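Local coordinates for EvdO1 (Micromonospora carbonacea, PDB 4XBZ), which probably acts as a metal-dependent oxygenase of the phytanoyl-CoA dioxygenase family, performing an oxidative cyclization in orthosomycin biosynthesis, at residues I34-P46 with A51-T65. Sequence-based numbering, arbitrary orientation.
Sequences IAECDIRRTGLLP and AFRRQGVLVVRGLLT
Glu36 runs extended beyond CG (chi2 -172°), whereas the Arg61 chain folds at chi2 (-66°), and together these torsions bring the NE/NH2 edge of the guanidinium over the face of the carboxylate in a two-nitrogen, side-on grip. Arg61 NE donates to Glu36 OE1 at 3.0 Å and Arg61 NH2 to Glu36 OE2 at 2.7 Å; both oxygens are met from above the carboxylate plane, the two flat groups standing 76° apart. Val59 CG1 lies 3.5 Å above the guanidinium plane of Arg61, offset toward its rim, and Arg61 NH1 turns to Asp234 and Val229 O. Replacing Arg61 by an alanine is likely to leave Glu36 and Asp234 without their shared cation.

Beneath this pair, strands 36-38 and 57-61 run parallel, through Val59 N to Ala35 O (3.1 Å), Cys37 N to Val59 O (2.7 Å) and Arg61 N to Cys37 O. Helix 46-55 links them in a beta-alpha-beta unit, with Ala35 CB 3.6 Å from Ala51 CB. Ile34 CG2 packs on Val59 CG2, and Ile39 on Val60 across the other face. The extended Arg40 chain carries NE and NH2 to Leu63 O, NH2 at 3.1 Å. Strand 36-38 is outermost within this chain in the main sheet of the double-stranded beta-helix, the Val57 side chain lying about 11 Å from the nickel. Three backbone bonds set the parallel register, while one guanidinium probably balances two carboxylates.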
# COMPACT_ATOMS: atom_id res chain seq x y z
N ILE A 34 -5.00 18.58 -1.73
CA ILE A 34 -4.46 17.37 -2.35
C ILE A 34 -2.95 17.48 -2.54
O ILE A 34 -2.47 18.43 -3.17
CB ILE A 34 -5.11 17.08 -3.72
CG1 ILE A 34 -6.63 16.97 -3.56
CG2 ILE A 34 -4.52 15.79 -4.34
CD1 ILE A 34 -7.40 16.71 -4.86
N ALA A 35 -2.21 16.53 -2.00
CA ALA A 35 -0.76 16.52 -2.15
C ALA A 35 -0.38 16.32 -3.62
O ALA A 35 -1.13 15.70 -4.38
CB ALA A 35 -0.13 15.44 -1.28
N GLU A 36 0.77 16.85 -4.00
CA GLU A 36 1.22 16.78 -5.38
C GLU A 36 2.60 16.15 -5.46
O GLU A 36 3.50 16.42 -4.65
CB GLU A 36 1.21 18.18 -6.02
CG GLU A 36 -0.20 18.81 -6.12
CD GLU A 36 -0.25 20.12 -6.93
OE1 GLU A 36 0.75 20.46 -7.59
OE2 GLU A 36 -1.30 20.79 -6.90
N CYS A 37 2.75 15.27 -6.45
CA CYS A 37 4.02 14.61 -6.67
C CYS A 37 4.56 14.97 -8.04
O CYS A 37 4.00 14.57 -9.06
CB CYS A 37 3.86 13.09 -6.56
SG CYS A 37 5.25 12.20 -7.25
N ASP A 38 5.65 15.73 -8.07
CA ASP A 38 6.33 16.03 -9.32
C ASP A 38 7.21 14.84 -9.64
O ASP A 38 8.41 14.84 -9.34
CB ASP A 38 7.15 17.32 -9.24
CG ASP A 38 7.28 18.02 -10.60
OD1 ASP A 38 6.60 19.05 -10.81
OD2 ASP A 38 8.04 17.52 -11.47
N ILE A 39 6.62 13.83 -10.27
CA ILE A 39 7.24 12.51 -10.36
C ILE A 39 8.58 12.52 -11.08
O ILE A 39 9.47 11.75 -10.74
CB ILE A 39 6.29 11.50 -11.05
CG1 ILE A 39 6.86 10.09 -10.91
CG2 ILE A 39 6.02 11.88 -12.51
CD1 ILE A 39 7.11 9.70 -9.47
N ARG A 40 8.73 13.39 -12.06
CA ARG A 40 9.97 13.40 -12.83
C ARG A 40 11.01 14.26 -12.14
O ARG A 40 12.20 14.18 -12.46
CB ARG A 40 9.72 13.88 -14.26
CG ARG A 40 8.96 12.86 -15.10
CD ARG A 40 8.59 13.42 -16.46
NE ARG A 40 7.88 12.43 -17.26
CZ ARG A 40 8.48 11.52 -18.02
NH1 ARG A 40 9.81 11.48 -18.06
NH2 ARG A 40 7.76 10.66 -18.72
N ARG A 41 10.57 15.08 -11.19
CA ARG A 41 11.48 15.92 -10.43
C ARG A 41 12.02 15.21 -9.20
O ARG A 41 13.24 15.10 -9.02
CB ARG A 41 10.78 17.21 -10.01
CG ARG A 41 11.56 18.00 -8.98
CD ARG A 41 10.93 19.35 -8.70
NE ARG A 41 11.85 20.18 -7.92
CZ ARG A 41 11.75 21.51 -7.82
NH1 ARG A 41 10.79 22.16 -8.45
NH2 ARG A 41 12.64 22.18 -7.08
N THR A 42 11.12 14.71 -8.35
CA THR A 42 11.51 14.18 -7.04
C THR A 42 11.50 12.65 -6.99
O THR A 42 12.24 12.03 -6.23
CB THR A 42 10.57 14.70 -5.93
OG1 THR A 42 9.23 14.26 -6.18
CG2 THR A 42 10.58 16.23 -5.89
N GLY A 43 10.65 12.03 -7.82
CA GLY A 43 10.34 10.62 -7.67
C GLY A 43 9.18 10.53 -6.70
O GLY A 43 8.69 11.55 -6.22
N LEU A 44 8.70 9.33 -6.43
CA LEU A 44 7.60 9.18 -5.48
C LEU A 44 8.15 9.03 -4.06
O LEU A 44 8.83 8.05 -3.74
CB LEU A 44 6.73 7.99 -5.85
CG LEU A 44 5.53 7.74 -4.94
CD1 LEU A 44 4.38 8.70 -5.23
CD2 LEU A 44 5.09 6.28 -5.06
N LEU A 45 7.85 10.02 -3.22
CA LEU A 45 8.41 10.12 -1.88
C LEU A 45 7.53 9.47 -0.81
O LEU A 45 6.33 9.32 -1.00
CB LEU A 45 8.64 11.59 -1.51
CG LEU A 45 9.55 12.40 -2.44
CD1 LEU A 45 9.79 13.78 -1.85
CD2 LEU A 45 10.86 11.68 -2.72
N PRO A 46 8.13 9.09 0.32
CA PRO A 46 7.38 8.61 1.49
C PRO A 46 6.20 9.49 1.88
O PRO A 46 5.14 8.93 2.17
CB PRO A 46 8.44 8.61 2.59
CG PRO A 46 9.68 8.27 1.87
CD PRO A 46 9.58 8.95 0.52
N ALA A 51 0.33 10.58 2.15
CA ALA A 51 -0.78 11.44 1.83
C ALA A 51 -1.81 10.63 1.05
O ALA A 51 -3.01 10.68 1.37
CB ALA A 51 -0.31 12.65 1.04
N PHE A 52 -1.37 9.84 0.08
CA PHE A 52 -2.35 9.01 -0.64
C PHE A 52 -3.07 8.04 0.30
O PHE A 52 -4.29 7.91 0.22
CB PHE A 52 -1.73 8.21 -1.78
CG PHE A 52 -2.73 7.33 -2.47
CD1 PHE A 52 -3.67 7.88 -3.34
CD2 PHE A 52 -2.77 5.97 -2.22
CE1 PHE A 52 -4.62 7.08 -3.97
CE2 PHE A 52 -3.71 5.16 -2.84
CZ PHE A 52 -4.64 5.71 -3.72
N ARG A 53 -2.33 7.38 1.18
CA ARG A 53 -2.95 6.41 2.08
C ARG A 53 -3.97 7.08 2.99
O ARG A 53 -5.03 6.52 3.28
CB ARG A 53 -1.89 5.68 2.93
CG ARG A 53 -0.91 4.85 2.11
CD ARG A 53 -1.10 3.37 2.31
NE ARG A 53 -0.07 2.58 1.63
CZ ARG A 53 -0.24 1.96 0.46
NH1 ARG A 53 -1.41 2.04 -0.20
NH2 ARG A 53 0.76 1.27 -0.06
N ARG A 54 -3.66 8.28 3.44
CA ARG A 54 -4.51 8.93 4.42
C ARG A 54 -5.68 9.66 3.76
O ARG A 54 -6.82 9.56 4.20
CB ARG A 54 -3.69 9.91 5.27
CG ARG A 54 -4.47 10.52 6.43
CD ARG A 54 -3.54 11.41 7.26
NE ARG A 54 -3.04 12.50 6.42
CZ ARG A 54 -3.63 13.68 6.30
NH1 ARG A 54 -4.73 13.94 7.00
NH2 ARG A 54 -3.13 14.61 5.49
N GLN A 55 -5.39 10.43 2.72
CA GLN A 55 -6.43 11.27 2.16
C GLN A 55 -7.23 10.56 1.09
O GLN A 55 -8.32 11.00 0.75
CB GLN A 55 -5.82 12.56 1.62
CG GLN A 55 -5.24 13.43 2.71
CD GLN A 55 -4.57 14.66 2.18
OE1 GLN A 55 -3.38 14.64 1.86
NE2 GLN A 55 -5.32 15.75 2.07
N GLY A 56 -6.70 9.46 0.57
CA GLY A 56 -7.41 8.70 -0.46
C GLY A 56 -7.27 9.32 -1.84
O GLY A 56 -8.02 8.98 -2.75
N VAL A 57 -6.29 10.20 -2.01
CA VAL A 57 -6.14 10.93 -3.26
C VAL A 57 -4.71 11.49 -3.39
O VAL A 57 -4.07 11.81 -2.39
CB VAL A 57 -7.21 12.06 -3.34
CG1 VAL A 57 -6.78 13.29 -2.56
CG2 VAL A 57 -7.54 12.42 -4.77
N LEU A 58 -4.20 11.55 -4.62
CA LEU A 58 -2.86 12.07 -4.91
C LEU A 58 -2.74 12.57 -6.34
O LEU A 58 -3.06 11.84 -7.29
CB LEU A 58 -1.79 10.99 -4.67
CG LEU A 58 -0.37 11.39 -5.08
CD1 LEU A 58 0.12 12.53 -4.20
CD2 LEU A 58 0.61 10.22 -5.07
N VAL A 59 -2.29 13.82 -6.50
CA VAL A 59 -1.99 14.39 -7.81
C VAL A 59 -0.54 14.13 -8.20
O VAL A 59 0.38 14.41 -7.43
CB VAL A 59 -2.22 15.92 -7.86
CG1 VAL A 59 -1.66 16.51 -9.15
CG2 VAL A 59 -3.68 16.24 -7.73
N VAL A 60 -0.35 13.60 -9.40
CA VAL A 60 0.97 13.41 -9.97
C VAL A 60 1.15 14.32 -11.19
O VAL A 60 0.51 14.10 -12.24
CB VAL A 60 1.18 11.96 -10.39
CG1 VAL A 60 2.53 11.79 -11.06
CG2 VAL A 60 1.04 11.02 -9.17
N ARG A 61 2.01 15.34 -11.06
CA ARG A 61 2.24 16.30 -12.15
C ARG A 61 3.25 15.78 -13.17
O ARG A 61 4.21 15.10 -12.80
CB ARG A 61 2.74 17.65 -11.61
CG ARG A 61 1.82 18.33 -10.61
CD ARG A 61 0.50 18.76 -11.22
NE ARG A 61 -0.29 19.52 -10.24
CZ ARG A 61 -1.55 19.92 -10.42
NH1 ARG A 61 -2.19 19.64 -11.56
NH2 ARG A 61 -2.17 20.59 -9.45
N GLY A 62 3.03 16.10 -14.44
CA GLY A 62 3.97 15.77 -15.50
C GLY A 62 4.30 14.30 -15.72
O GLY A 62 5.46 13.95 -15.96
N LEU A 63 3.29 13.43 -15.64
CA LEU A 63 3.50 12.01 -15.90
C LEU A 63 4.01 11.77 -17.32
O LEU A 63 4.94 11.00 -17.53
CB LEU A 63 2.21 11.21 -15.66
CG LEU A 63 2.29 9.73 -16.05
CD1 LEU A 63 3.21 8.97 -15.13
CD2 LEU A 63 0.90 9.09 -16.10
N LEU A 64 3.41 12.45 -18.28
CA LEU A 64 3.71 12.20 -19.69
C LEU A 64 4.65 13.24 -20.28
O LEU A 64 4.57 14.43 -19.95
CB LEU A 64 2.42 12.16 -20.51
CG LEU A 64 1.33 11.19 -20.08
CD1 LEU A 64 0.09 11.39 -20.94
CD2 LEU A 64 1.84 9.77 -20.19
N THR A 65 5.55 12.79 -21.16
CA THR A 65 6.23 13.72 -22.06
C THR A 65 5.20 14.43 -22.95
O THR A 65 4.09 13.92 -23.15
CB THR A 65 7.27 13.03 -22.98
OG1 THR A 65 6.60 12.13 -23.88
CG2 THR A 65 8.30 12.29 -22.16
O HOH W 1 6.90 15.59 -13.26